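Local coordinates for putative uncharacterized protein (Chlamydia trachomatis, PDB 3K29) that is probably a YscO-like chaperone of the type III secretion apparatus, built as a long helical hairpin that can bind copies of itself, at residues A[35-38]-A[39-43]; A[93-96]-A[97-100]; A[26-29]-A[30-33]; A[17-20]-A[21-24]. All blocks are in the same frame, centred on the assembly; numbering follows the deposited sequence.

Contact 1: A[35-38]-A[39-43]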
ATOM      1  N   GLU A  35      -0.338 -13.805   0.977  1.00 22.54           N
ATOM      2  CA  GLU A  35      -0.988 -14.281   2.193  1.00 22.15           C
ATOM      3  C   GLU A  35      -2.445 -14.658   1.924  1.00 22.57           C
ATOM      4  O   GLU A  35      -2.893 -15.683   2.428  1.00 22.63           O
ATOM      5  CB  GLU A  35      -0.877 -13.270   3.350  1.00 21.83           C
ATOM      6  CG  GLU A  35       0.562 -12.937   3.776  1.00 21.25           C
ATOM      7  CD  GLU A  35       1.468 -14.157   3.990  1.00 20.66           C
ATOM      8  OE1 GLU A  35       1.093 -15.143   4.663  1.00 23.31           O
ATOM      9  OE2 GLU A  35       2.625 -14.102   3.537  1.00 21.47           O
ATOM     10  N   GLN A  36      -3.171 -13.853   1.147  1.00 22.00           N
ATOM     11  CA  GLN A  36      -4.551 -14.177   0.776  1.00 23.58           C
ATOM     12  C   GLN A  36      -4.653 -15.546   0.073  1.00 23.32           C
ATOM     13  O   GLN A  36      -5.541 -16.365   0.359  1.00 22.15           O
ATOM     14  CB  GLN A  36      -5.165 -13.075  -0.098  1.00 24.17           C
ATOM     15  CG  GLN A  36      -5.419 -11.766   0.644  1.00 27.34           C
ATOM     16  CD  GLN A  36      -6.734 -11.733   1.399  1.00 31.84           C
ATOM     17  OE1 GLN A  36      -7.283 -12.769   1.816  1.00 32.17           O
ATOM     18  NE2 GLN A  36      -7.255 -10.520   1.584  1.00 33.57           N
ATOM     19  N   GLU A  37      -3.710 -15.792  -0.824  1.00 23.36           N
ATOM     20  CA  GLU A  37      -3.595 -17.063  -1.510  1.00 23.63           C
ATOM     21  C   GLU A  37      -3.289 -18.221  -0.526  1.00 23.32           C
ATOM     22  O   GLU A  37      -3.851 -19.314  -0.668  1.00 23.50           O
ATOM     23  CB  GLU A  37      -2.514 -16.946  -2.593  1.00 24.15           C
ATOM     24  CG  GLU A  37      -2.713 -17.852  -3.795  1.00 27.67           C
ATOM     25  CD  GLU A  37      -2.465 -19.322  -3.468  1.00 33.50           C
ATOM     26  OE1 GLU A  37      -1.651 -19.579  -2.547  1.00 35.44           O
ATOM     27  OE2 GLU A  37      -3.080 -20.215  -4.121  1.00 34.53           O
ATOM     28  N   LYS A  38      -2.412 -17.992   0.455  1.00 22.31           N
ATOM     29  CA  LYS A  38      -2.119 -19.020   1.481  1.00 21.52           C
ATOM     30  C   LYS A  38      -3.323 -19.242   2.347  1.00 20.85           C
ATOM     31  O   LYS A  38      -3.572 -20.370   2.718  1.00 20.96           O
ATOM     32  CB  LYS A  38      -0.911 -18.680   2.361  1.00 21.24           C
ATOM     33  CG  LYS A  38       0.441 -18.632   1.624  1.00 21.80           C
ATOM     34  CD  LYS A  38       1.516 -17.819   2.397  1.00 20.58           C
ATOM     35  CE  LYS A  38       1.895 -18.465   3.749  1.00 18.96           C
ATOM     36  NZ  LYS A  38       2.647 -17.516   4.633  1.00 17.18           N
ATOM     37  N   LEU A  39      -4.087 -18.186   2.644  1.00 20.18           N
ATOM     38  CA  LEU A  39      -5.354 -18.350   3.371  1.00 20.75           C
ATOM     39  C   LEU A  39      -6.339 -19.255   2.621  1.00 20.03           C
ATOM     40  O   LEU A  39      -6.989 -20.111   3.239  1.00 19.09           O
ATOM     41  CB  LEU A  39      -6.026 -17.008   3.712  1.00 20.20           C
ATOM     42  CG  LEU A  39      -7.334 -17.068   4.532  1.00 22.83           C
ATOM     43  CD1 LEU A  39      -7.138 -17.780   5.854  1.00 22.21           C
ATOM     44  CD2 LEU A  39      -7.959 -15.673   4.792  1.00 23.75           C
ATOM     45  N   ARG A  40      -6.455 -19.051   1.308  1.00 19.00           N
ATOM     46  CA  ARG A  40      -7.313 -19.895   0.484  1.00 19.57           C
ATOM     47  C   ARG A  40      -6.872 -21.362   0.490  1.00 19.05           C
ATOM     48  O   ARG A  40      -7.717 -22.249   0.580  1.00 19.16           O
ATOM     49  CB  ARG A  40      -7.458 -19.327  -0.937  1.00 20.14           C
ATOM     50  CG  ARG A  40      -8.416 -18.126  -1.015  1.00 21.87           C
ATOM     51  CD  ARG A  40      -8.746 -17.698  -2.483  1.00 24.09           C
ATOM     52  NE  ARG A  40      -7.556 -17.326  -3.264  1.00 27.16           N
ATOM     53  CZ  ARG A  40      -6.973 -16.117  -3.285  1.00 26.64           C
ATOM     54  NH1 ARG A  40      -7.444 -15.108  -2.563  1.00 25.94           N
ATOM     55  NH2 ARG A  40      -5.901 -15.924  -4.036  1.00 25.02           N
ATOM     56  N   GLU A  41      -5.566 -21.619   0.419  1.00 18.74           N
ATOM     57  CA  GLU A  41      -5.052 -22.981   0.541  1.00 19.54           C
ATOM     58  C   GLU A  41      -5.383 -23.632   1.889  1.00 19.84           C
ATOM     59  O   GLU A  41      -5.829 -24.784   1.920  1.00 17.98           O
ATOM     60  CB  GLU A  41      -3.553 -23.018   0.334  1.00 20.62           C
ATOM     61  CG  GLU A  41      -3.160 -23.236  -1.094  1.00 24.36           C
ATOM     62  CD  GLU A  41      -1.795 -23.888  -1.237  1.00 31.68           C
ATOM     63  OE1 GLU A  41      -0.755 -23.199  -1.042  1.00 33.50           O
ATOM     64  OE2 GLU A  41      -1.767 -25.096  -1.578  1.00 34.59           O
ATOM     65  N   ARG A  42      -5.181 -22.887   2.990  1.00 19.46           N
ATOM     66  CA  ARG A  42      -5.572 -23.373   4.323  1.00 19.60           C
ATOM     67  C   ARG A  42      -7.042 -23.680   4.402  1.00 18.61           C
ATOM     68  O   ARG A  42      -7.435 -24.689   4.939  1.00 18.83           O
ATOM     69  CB  ARG A  42      -5.185 -22.387   5.426  1.00 20.10           C
ATOM     70  CG  ARG A  42      -3.692 -22.032   5.435  1.00 20.01           C
ATOM     71  CD  ARG A  42      -2.797 -23.058   6.111  1.00 22.70           C
ATOM     72  NE  ARG A  42      -2.980 -24.427   5.654  1.00 26.72           N
ATOM     73  CZ  ARG A  42      -2.425 -24.965   4.562  1.00 28.21           C
ATOM     74  NH1 ARG A  42      -1.644 -24.221   3.777  1.00 27.50           N
ATOM     75  NH2 ARG A  42      -2.680 -26.254   4.249  1.00 28.41           N
ATOM     76  N   GLU A  43      -7.862 -22.793   3.880  1.00 19.18           N
ATOM     77  CA  GLU A  43      -9.314 -22.960   3.922  1.00 19.42           C
ATOM     78  C   GLU A  43      -9.751 -24.143   3.063  1.00 18.71           C
ATOM     79  O   GLU A  43     -10.716 -24.839   3.381  1.00 19.49           O
ATOM     80  CB  GLU A  43      -9.987 -21.655   3.497  1.00 19.02           C
ATOM     81  CG  GLU A  43     -10.047 -20.686   4.663  1.00 20.65           C
ATOM     82  CD  GLU A  43     -10.427 -19.268   4.271  1.00 22.40           C
ATOM     83  OE1 GLU A  43     -10.377 -18.947   3.080  1.00 23.95           O
ATOM     84  OE2 GLU A  43     -10.770 -18.468   5.164  1.00 25.15           O
TER
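Arg40 folds back over Gln36 and Glu37, one helical turn before it, on helix 8-66, the first arm of an antiparallel helical hairpin. CG of Arg40 stands anti to its carbonyl carbon (chi1 -76°), and the chain bends at chi3. This lays one guanidinium face over the backbone, with NH2 of Arg40 3.6 Å from CA of Glu37. The same face also lies above O of Gln36. The Glu37 side chain crosses that of Arg40 at about a right angle, and it is its CG that touches NH2 of Arg40, at 3.7 Å. The Glu37 carboxylate is not the partner of this arginine. NH2 forms its salt bridge with Glu33 instead. The Glu37 carboxylate lies near that of Glu41, with OE1 of Glu37 4.0 Å from OE1 of Glu41, a like-charge approach that is probably mildly unfavourable. On another side of the helix, Lys38 reaches back to Glu35 in a salt bridge. OE1 of Glu35 accepts NZ of Lys38 on its syn lone pair, at 2.8 Å. Four i to i+4 backbone bonds run beneath. In the first, N of Leu39 bonds to O of Glu35 at 2.8 Å.

Contact 2: A[93-96]-A[97-100]; sequences KVNK and QKEN
Val94 and Lys98 lie side by side on helix 70-160, the second arm of the antiparallel helical hairpin. Their contact is nonpolar: CG1 of Val94 meets CE of Lys98 at 3.9 Å. CG of Lys98 is anti to its carbonyl carbon (chi1 -73°) and the chain is extended beyond it, which carries the methylenes back along the valine. Val94 is buried and also touches Arg46 of helix 8-66. The Lys98 amine has a long, weak ion pair with Glu43 of that helix.

Charged groups meet less directly. Lys96 and Glu99 run side by side, pointing the same way, but NZ of Lys96 stays 5.3 Å from OE2 of Glu99. The aliphatic part does the touching, with CD of Lys96 3.9 Å from OE2 of Glu99. The lysine amine makes its salt bridge with Glu92 instead.

Among the backbone bonds, N of Lys98 meets O of Val94 at 3.0 Å. N of Glu99 is shared weakly between O of Asn95 and O of Lys96.

Amide chemistry links Gln97 and Asn100. The buried Gln97 uses both ends of its amide, since NE2 bonds to Glu35 across the hairpin. Its OE1 accepts ND2 of Asn100 at 2.9 Å. The bond is straight at hydrogen (165°), but ND2 stands above the glutamine carbonyl plane, 41° out of it.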
ATOM      1  N   LYS A  93      -4.955 -23.876  11.937  1.00 20.63           N
ATOM      2  CA  LYS A  93      -4.138 -23.491  10.799  1.00 21.58           C
ATOM      3  C   LYS A  93      -4.724 -22.327   9.988  1.00 22.12           C
ATOM      4  O   LYS A  93      -3.954 -21.444   9.545  1.00 21.64           O
ATOM      5  CB  LYS A  93      -3.898 -24.660   9.859  1.00 22.90           C
ATOM      6  CG  LYS A  93      -2.802 -25.590  10.297  1.00 22.71           C
ATOM      7  CD  LYS A  93      -2.657 -26.694   9.215  1.00 27.99           C
ATOM      8  CE  LYS A  93      -2.489 -28.050   9.847  1.00 32.19           C
ATOM      9  NZ  LYS A  93      -2.766 -29.202   8.915  1.00 36.46           N
ATOM     10  N   VAL A  94      -6.057 -22.352   9.778  1.00 22.06           N
ATOM     11  CA  VAL A  94      -6.768 -21.285   9.105  1.00 21.71           C
ATOM     12  C   VAL A  94      -6.641 -19.980   9.921  1.00 23.10           C
ATOM     13  O   VAL A  94      -6.381 -18.924   9.354  1.00 23.29           O
ATOM     14  CB  VAL A  94      -8.249 -21.649   8.842  1.00 20.78           C
ATOM     15  CG1 VAL A  94      -9.109 -20.392   8.492  1.00 21.91           C
ATOM     16  CG2 VAL A  94      -8.340 -22.687   7.744  1.00 18.47           C
ATOM     17  N   ASN A  95      -6.850 -20.056  11.230  1.00 22.95           N
ATOM     18  CA  ASN A  95      -6.761 -18.882  12.077  1.00 24.07           C
ATOM     19  C   ASN A  95      -5.363 -18.240  12.188  1.00 23.62           C
ATOM     20  O   ASN A  95      -5.254 -17.013  12.240  1.00 23.58           O
ATOM     21  CB  ASN A  95      -7.324 -19.170  13.445  1.00 24.91           C
ATOM     22  CG  ASN A  95      -8.819 -19.402  13.411  1.00 29.23           C
ATOM     23  OD1 ASN A  95      -9.519 -18.967  12.487  1.00 30.87           O
ATOM     24  ND2 ASN A  95      -9.322 -20.088  14.439  1.00 27.98           N
ATOM     25  N   LYS A  96      -4.317 -19.058  12.225  1.00 22.66           N
ATOM     26  CA  LYS A  96      -2.937 -18.555  12.077  1.00 24.03           C
ATOM     27  C   LYS A  96      -2.769 -17.774  10.771  1.00 23.99           C
ATOM     28  O   LYS A  96      -2.230 -16.653  10.756  1.00 23.25           O
ATOM     29  CB  LYS A  96      -1.955 -19.723  12.030  1.00 24.27           C
ATOM     30  CG  LYS A  96      -1.243 -20.024  13.331  1.00 28.83           C
ATOM     31  CD  LYS A  96      -2.197 -20.125  14.471  1.00 31.84           C
ATOM     32  CE  LYS A  96      -1.427 -20.168  15.794  1.00 34.24           C
ATOM     33  NZ  LYS A  96      -2.009 -21.282  16.607  1.00 37.88           N
ATOM     34  N   GLN A  97      -3.211 -18.371   9.667  1.00 23.05           N
ATOM     35  CA  GLN A  97      -3.008 -17.722   8.386  1.00 23.83           C
ATOM     36  C   GLN A  97      -3.765 -16.392   8.298  1.00 23.49           C
ATOM     37  O   GLN A  97      -3.275 -15.421   7.705  1.00 22.72           O
ATOM     38  CB  GLN A  97      -3.353 -18.666   7.210  1.00 24.30           C
ATOM     39  CG  GLN A  97      -2.979 -18.158   5.809  1.00 22.97           C
ATOM     40  CD  GLN A  97      -1.608 -17.519   5.733  1.00 23.19           C
ATOM     41  OE1 GLN A  97      -0.644 -17.949   6.385  1.00 19.35           O
ATOM     42  NE2 GLN A  97      -1.500 -16.483   4.884  1.00 26.02           N
ATOM     43  N   LYS A  98      -4.937 -16.345   8.910  1.00 23.16           N
ATOM     44  CA  LYS A  98      -5.684 -15.103   9.055  1.00 23.94           C
ATOM     45  C   LYS A  98      -4.855 -14.020   9.672  1.00 23.81           C
ATOM     46  O   LYS A  98      -4.959 -12.870   9.251  1.00 23.57           O
ATOM     47  CB  LYS A  98      -7.009 -15.291   9.815  1.00 23.79           C
ATOM     48  CG  LYS A  98      -8.012 -16.011   8.897  1.00 25.09           C
ATOM     49  CD  LYS A  98      -9.439 -16.040   9.364  1.00 26.97           C
ATOM     50  CE  LYS A  98     -10.205 -16.705   8.231  1.00 32.44           C
ATOM     51  NZ  LYS A  98     -11.682 -16.494   8.264  1.00 35.13           N
ATOM     52  N   GLU A  99      -4.034 -14.389  10.651  1.00 23.15           N
ATOM     53  CA  GLU A  99      -3.185 -13.428  11.334  1.00 23.58           C
ATOM     54  C   GLU A  99      -2.108 -12.840  10.394  1.00 22.94           C
ATOM     55  O   GLU A  99      -1.772 -11.660  10.476  1.00 21.39           O
ATOM     56  CB  GLU A  99      -2.498 -14.057  12.546  1.00 23.60           C
ATOM     57  CG  GLU A  99      -3.380 -14.492  13.695  1.00 26.53           C
ATOM     58  CD  GLU A  99      -2.534 -15.036  14.839  1.00 29.21           C
ATOM     59  OE1 GLU A  99      -1.975 -14.243  15.608  1.00 32.32           O
ATOM     60  OE2 GLU A  99      -2.387 -16.259  14.965  1.00 31.94           O
ATOM     61  N   ASN A 100      -1.565 -13.687   9.525  1.00 23.67           N
ATOM     62  CA  ASN A 100      -0.671 -13.252   8.455  1.00 23.29           C
ATOM     63  C   ASN A 100      -1.358 -12.319   7.485  1.00 23.77           C
ATOM     64  O   ASN A 100      -0.752 -11.319   7.055  1.00 23.58           O
ATOM     65  CB  ASN A 100      -0.058 -14.440   7.702  1.00 22.60           C
ATOM     66  CG  ASN A 100       0.883 -15.239   8.556  1.00 23.73           C
ATOM     67  OD1 ASN A 100       1.497 -14.720   9.481  1.00 23.55           O
ATOM     68  ND2 ASN A 100       1.000 -16.515   8.261  1.00 25.62           N
TER

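Contact 3: A[26-29]-A[30-33]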
ATOM      1  N   LYS A  26       2.786  -1.105  -4.191  1.00 22.62           N
ATOM      2  CA  LYS A  26       2.611  -2.209  -5.118  1.00 22.55           C
ATOM      3  C   LYS A  26       3.218  -3.481  -4.564  1.00 22.08           C
ATOM      4  O   LYS A  26       2.670  -4.552  -4.754  1.00 21.24           O
ATOM      5  CB  LYS A  26       3.235  -1.869  -6.474  1.00 22.38           C
ATOM      6  CG  LYS A  26       3.621  -3.081  -7.298  1.00 24.98           C
ATOM      7  CD  LYS A  26       3.819  -2.757  -8.768  1.00 26.19           C
ATOM      8  CE  LYS A  26       4.031  -4.049  -9.552  1.00 27.33           C
ATOM      9  NZ  LYS A  26       4.267  -3.804 -10.996  1.00 28.89           N
ATOM     10  N   GLU A  27       4.361  -3.375  -3.900  1.00 21.81           N
ATOM     11  CA  GLU A  27       4.983  -4.558  -3.348  1.00 22.61           C
ATOM     12  C   GLU A  27       4.119  -5.073  -2.170  1.00 23.20           C
ATOM     13  O   GLU A  27       3.837  -6.270  -2.054  1.00 22.68           O
ATOM     14  CB  GLU A  27       6.444  -4.285  -2.953  1.00 22.14           C
ATOM     15  CG  GLU A  27       7.174  -5.468  -2.278  1.00 24.63           C
ATOM     16  CD  GLU A  27       7.183  -6.794  -3.092  1.00 28.53           C
ATOM     17  OE1 GLU A  27       6.648  -6.859  -4.234  1.00 30.43           O
ATOM     18  OE2 GLU A  27       7.738  -7.800  -2.578  1.00 29.28           O
ATOM     19  N   LYS A  28       3.631  -4.152  -1.345  1.00 24.24           N
ATOM     20  CA  LYS A  28       2.715  -4.554  -0.273  1.00 23.62           C
ATOM     21  C   LYS A  28       1.410  -5.170  -0.780  1.00 23.87           C
ATOM     22  O   LYS A  28       0.924  -6.111  -0.145  1.00 23.70           O
ATOM     23  CB  LYS A  28       2.464  -3.441   0.754  1.00 22.95           C
ATOM     24  CG  LYS A  28       3.754  -2.845   1.363  1.00 23.13           C
ATOM     25  CD  LYS A  28       4.658  -3.857   1.966  1.00 21.01           C
ATOM     26  CE  LYS A  28       5.823  -3.176   2.616  1.00 20.67           C
ATOM     27  NZ  LYS A  28       6.854  -4.188   2.959  1.00 20.53           N
ATOM     28  N   ARG A  29       0.846  -4.675  -1.882  1.00 23.64           N
ATOM     29  CA  ARG A  29      -0.303  -5.353  -2.504  1.00 25.18           C
ATOM     30  C   ARG A  29       0.024  -6.828  -2.769  1.00 24.93           C
ATOM     31  O   ARG A  29      -0.747  -7.732  -2.411  1.00 25.24           O
ATOM     32  CB  ARG A  29      -0.664  -4.726  -3.852  1.00 25.72           C
ATOM     33  CG  ARG A  29      -1.950  -3.915  -3.899  1.00 28.78           C
ATOM     34  CD  ARG A  29      -1.667  -2.526  -3.355  1.00 31.35           C
ATOM     35  NE  ARG A  29      -2.340  -1.439  -4.088  1.00 33.38           N
ATOM     36  CZ  ARG A  29      -3.565  -0.996  -3.825  1.00 33.96           C
ATOM     37  NH1 ARG A  29      -4.331  -1.556  -2.881  1.00 34.47           N
ATOM     38  NH2 ARG A  29      -4.043   0.001  -4.538  1.00 36.78           N
ATOM     39  N   ARG A  30       1.171  -7.050  -3.403  1.00 24.29           N
ATOM     40  CA  ARG A  30       1.613  -8.378  -3.777  1.00 24.81           C
ATOM     41  C   ARG A  30       1.850  -9.262  -2.564  1.00 24.36           C
ATOM     42  O   ARG A  30       1.523 -10.448  -2.582  1.00 24.68           O
ATOM     43  CB  ARG A  30       2.901  -8.302  -4.584  1.00 24.74           C
ATOM     44  CG  ARG A  30       3.099  -9.502  -5.450  1.00 26.12           C
ATOM     45  CD  ARG A  30       4.521  -9.567  -6.027  1.00 30.64           C
ATOM     46  NE  ARG A  30       5.516  -9.597  -4.950  1.00 32.91           N
ATOM     47  CZ  ARG A  30       5.837 -10.661  -4.210  1.00 32.62           C
ATOM     48  NH1 ARG A  30       5.262 -11.853  -4.403  1.00 32.47           N
ATOM     49  NH2 ARG A  30       6.764 -10.528  -3.270  1.00 31.82           N
ATOM     50  N   LEU A  31       2.446  -8.697  -1.521  1.00 23.67           N
ATOM     51  CA  LEU A  31       2.707  -9.474  -0.311  1.00 23.61           C
ATOM     52  C   LEU A  31       1.400  -9.886   0.346  1.00 23.77           C
ATOM     53  O   LEU A  31       1.297 -11.008   0.828  1.00 24.16           O
ATOM     54  CB  LEU A  31       3.638  -8.743   0.653  1.00 23.39           C
ATOM     55  CG  LEU A  31       5.089  -8.578   0.177  1.00 21.88           C
ATOM     56  CD1 LEU A  31       5.931  -7.787   1.172  1.00 18.64           C
ATOM     57  CD2 LEU A  31       5.735  -9.948  -0.107  1.00 23.30           C
ATOM     58  N   LEU A  32       0.407  -8.995   0.333  1.00 24.01           N
ATOM     59  CA  LEU A  32      -0.916  -9.286   0.897  1.00 23.99           C
ATOM     60  C   LEU A  32      -1.578 -10.361   0.036  1.00 24.69           C
ATOM     61  O   LEU A  32      -2.220 -11.268   0.578  1.00 23.75           O
ATOM     62  CB  LEU A  32      -1.795  -8.021   0.970  1.00 23.37           C
ATOM     63  CG  LEU A  32      -3.314  -8.138   1.250  1.00 23.85           C
ATOM     64  CD1 LEU A  32      -3.583  -8.792   2.609  1.00 20.53           C
ATOM     65  CD2 LEU A  32      -4.034  -6.786   1.206  1.00 20.57           C
ATOM     66  N   GLU A  33      -1.412 -10.262  -1.293  1.00 24.62           N
ATOM     67  CA  GLU A  33      -1.976 -11.259  -2.191  1.00 26.06           C
ATOM     68  C   GLU A  33      -1.412 -12.673  -1.932  1.00 25.72           C
ATOM     69  O   GLU A  33      -2.195 -13.622  -1.864  1.00 25.44           O
ATOM     70  CB  GLU A  33      -1.930 -10.831  -3.681  1.00 26.94           C
ATOM     71  CG  GLU A  33      -2.708 -11.767  -4.670  1.00 29.33           C
ATOM     72  CD  GLU A  33      -4.095 -12.246  -4.181  1.00 33.44           C
ATOM     73  OE1 GLU A  33      -4.319 -13.488  -4.115  1.00 33.48           O
ATOM     74  OE2 GLU A  33      -4.965 -11.393  -3.872  1.00 35.12           O
TER
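Glu27 and Arg30 both set CG anti to the backbone N, with chi1 177° in Glu27 and -156° in Arg30. Bends at chi2 of the glutamate and chi3 of the arginine then bring the charged ends together. The chains lie side by side and point the same way. Arg30 grips the carboxylate side-on with two nitrogens. NE of Arg30 bonds to OE1 of Glu27 at 3.0 Å, and NH2 of Arg30 bonds to OE2 of Glu27, also at 3.0 Å. Both oxygens lie close to the guanidinium plane and are met on their syn sides. The two flat groups are still twisted by 34°, and the donors sit somewhat out of the carboxylate plane. Leu31 packs beside the pair, its CD2 3.8 Å from OE2 of Glu27. N of Leu31 bonds to O of Glu27 at 2.8 Å, so this glutamate is tied to the next turn by backbone and side chain alike. Lys28 and Leu32 touch the partner helix 70-160, at Ala111 and Leu108 among others. The doubled i to i+3 bridge restrains rotation of both charged groups. It probably neutralises much of their charge along the surface of this predicted coiled-coil helix.

Contact 4: A[17-20]-A[21-24]; sequences RVDR and AEKV
Glu22 folds its side chain back over Val18, one turn earlier on helix 8-66. CG of Glu22 is anti to its own carbonyl carbon (chi1 -81°), and the extended chain brings OE2 of Glu22 to 4.0 Å from CG1 of Val18. This is a touch between a carboxylate and a methyl group, with the two chains set at a slant. The polar partner of OE2 is Arg119 of helix 70-160, which forms a salt bridge with it. OE1 of Glu22 lies 4.2 Å from OD1 of Asp19. These like charges would tend to repel, and the bridge to Arg119 probably offsets part of that.

Every backbone carbonyl of residues 17-20 accepts a hydrogen bond from the amide four residues on. N of Glu22 meets O of Val18 at 2.9 Å. N of Lys23 meets O of Asp19 at 3.1 Å with an angle of 166° at hydrogen. The bonds from N of Ala21 to O of Arg17 and from N of Val24 to O of Arg20 are more bent at hydrogen. Close packing accompanies them, with CG2 of Val24 3.3 Å from O of Arg20.

Val18 also touches the partner helix, at Arg119 among others. Nonpolar contact between the arms, here Ala21 on Leu115, bordered by the Glu22 to Arg119 pair, is consistent with the predicted coiled coil in an antiparallel helical hairpin.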
ATOM      1  N   ARG A  17      11.262   9.945  -3.955  1.00 23.46           N
ATOM      2  CA  ARG A  17      10.661   9.352  -2.772  1.00 23.84           C
ATOM      3  C   ARG A  17       9.237   8.919  -3.014  1.00 24.28           C
ATOM      4  O   ARG A  17       8.803   7.906  -2.436  1.00 24.68           O
ATOM      5  CB  ARG A  17      10.717  10.309  -1.582  1.00 23.31           C
ATOM      6  CG  ARG A  17      12.106  10.586  -1.105  1.00 23.85           C
ATOM      7  CD  ARG A  17      12.072  11.143   0.310  1.00 25.75           C
ATOM      8  NE  ARG A  17      11.876  10.076   1.287  1.00 28.96           N
ATOM      9  CZ  ARG A  17      11.317  10.259   2.482  1.00 30.34           C
ATOM     10  NH1 ARG A  17      10.892  11.461   2.842  1.00 28.99           N
ATOM     11  NH2 ARG A  17      11.183   9.249   3.322  1.00 28.48           N
ATOM     12  N   VAL A  18       8.509   9.710  -3.810  1.00 23.68           N
ATOM     13  CA  VAL A  18       7.209   9.316  -4.361  1.00 23.86           C
ATOM     14  C   VAL A  18       7.310   8.059  -5.265  1.00 24.67           C
ATOM     15  O   VAL A  18       6.559   7.092  -5.062  1.00 24.37           O
ATOM     16  CB  VAL A  18       6.491  10.495  -5.044  1.00 23.98           C
ATOM     17  CG1 VAL A  18       5.246  10.027  -5.814  1.00 23.72           C
ATOM     18  CG2 VAL A  18       6.132  11.546  -3.993  1.00 23.22           C
ATOM     19  N   ASP A  19       8.246   8.053  -6.219  1.00 25.31           N
ATOM     20  CA  ASP A  19       8.496   6.845  -7.029  1.00 26.85           C
ATOM     21  C   ASP A  19       8.676   5.632  -6.134  1.00 26.30           C
ATOM     22  O   ASP A  19       7.997   4.621  -6.336  1.00 26.93           O
ATOM     23  CB  ASP A  19       9.714   6.991  -7.952  1.00 26.83           C
ATOM     24  CG  ASP A  19       9.468   7.958  -9.087  1.00 29.75           C
ATOM     25  OD1 ASP A  19       8.383   8.578  -9.078  1.00 33.22           O
ATOM     26  OD2 ASP A  19      10.351   8.123  -9.975  1.00 33.44           O
ATOM     27  N   ARG A  20       9.573   5.742  -5.155  1.00 25.97           N
ATOM     28  CA  ARG A  20       9.885   4.627  -4.247  1.00 27.21           C
ATOM     29  C   ARG A  20       8.675   4.142  -3.456  1.00 26.79           C
ATOM     30  O   ARG A  20       8.500   2.939  -3.295  1.00 27.11           O
ATOM     31  CB  ARG A  20      11.077   4.932  -3.312  1.00 27.47           C
ATOM     32  CG  ARG A  20      12.379   5.175  -4.086  1.00 30.50           C
ATOM     33  CD  ARG A  20      13.643   4.945  -3.283  1.00 33.14           C
ATOM     34  NE  ARG A  20      13.777   5.903  -2.206  1.00 36.48           N
ATOM     35  CZ  ARG A  20      14.454   7.047  -2.277  1.00 35.65           C
ATOM     36  NH1 ARG A  20      15.092   7.399  -3.386  1.00 35.51           N
ATOM     37  NH2 ARG A  20      14.500   7.827  -1.215  1.00 36.37           N
ATOM     38  N   ALA A  21       7.850   5.082  -2.989  1.00 25.85           N
ATOM     39  CA  ALA A  21       6.677   4.765  -2.180  1.00 25.14           C
ATOM     40  C   ALA A  21       5.566   4.108  -2.999  1.00 24.78           C
ATOM     41  O   ALA A  21       4.825   3.276  -2.482  1.00 23.86           O
ATOM     42  CB  ALA A  21       6.137   6.039  -1.490  1.00 25.15           C
ATOM     43  N   GLU A  22       5.432   4.508  -4.264  1.00 23.37           N
ATOM     44  CA  GLU A  22       4.516   3.855  -5.191  1.00 23.07           C
ATOM     45  C   GLU A  22       4.902   2.390  -5.395  1.00 22.23           C
ATOM     46  O   GLU A  22       4.051   1.498  -5.385  1.00 22.54           O
ATOM     47  CB  GLU A  22       4.525   4.591  -6.546  1.00 23.42           C
ATOM     48  CG  GLU A  22       3.650   5.831  -6.576  1.00 23.97           C
ATOM     49  CD  GLU A  22       3.819   6.654  -7.842  1.00 27.17           C
ATOM     50  OE1 GLU A  22       4.794   6.421  -8.589  1.00 28.17           O
ATOM     51  OE2 GLU A  22       2.985   7.557  -8.078  1.00 27.13           O
ATOM     52  N   LYS A  23       6.186   2.166  -5.619  1.00 21.77           N
ATOM     53  CA  LYS A  23       6.727   0.846  -5.764  1.00 22.75           C
ATOM     54  C   LYS A  23       6.517   0.056  -4.468  1.00 22.67           C
ATOM     55  O   LYS A  23       6.190  -1.136  -4.511  1.00 22.65           O
ATOM     56  CB  LYS A  23       8.214   0.931  -6.124  1.00 22.67           C
ATOM     57  CG  LYS A  23       8.950  -0.399  -6.088  1.00 25.74           C
ATOM     58  CD  LYS A  23      10.375  -0.278  -6.641  1.00 29.30           C
ATOM     59  CE  LYS A  23      10.826  -1.568  -7.368  1.00 31.64           C
ATOM     60  NZ  LYS A  23      12.161  -1.389  -8.090  1.00 32.85           N
ATOM     61  N   VAL A  24       6.689   0.704  -3.318  1.00 22.59           N
ATOM     62  CA  VAL A  24       6.460   0.003  -2.048  1.00 22.67           C
ATOM     63  C   VAL A  24       4.978  -0.422  -1.869  1.00 22.92           C
ATOM     64  O   VAL A  24       4.741  -1.567  -1.481  1.00 24.33           O
ATOM     65  CB  VAL A  24       7.059   0.744  -0.830  1.00 23.07           C
ATOM     66  CG1 VAL A  24       6.490   0.188   0.502  1.00 21.72           C
ATOM     67  CG2 VAL A  24       8.643   0.677  -0.872  1.00 22.39           C
TER

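In the fold
Contacts 4, 3 and 1 follow one another along helix 8-66, within its predicted coiled-coil part. Contact 2 lies on helix 70-160, the other arm of the hairpin. The first three are surface contacts without buried residues, while contact 2 is partly buried. Contacts 1 and 2 face each other, with centres about 9 Å apart, joined by Glu35 and Gln97. Contacts 1 and 3 are linked by the Arg40 to Glu33 salt bridge. Only contact 3 has a salt bridge across its own segments; that of contact 1 lies within 35-38. Contact 2 relies on amide and nonpolar pairing. In contact 4, Glu22 forms a salt bridge with Arg119 of the other arm.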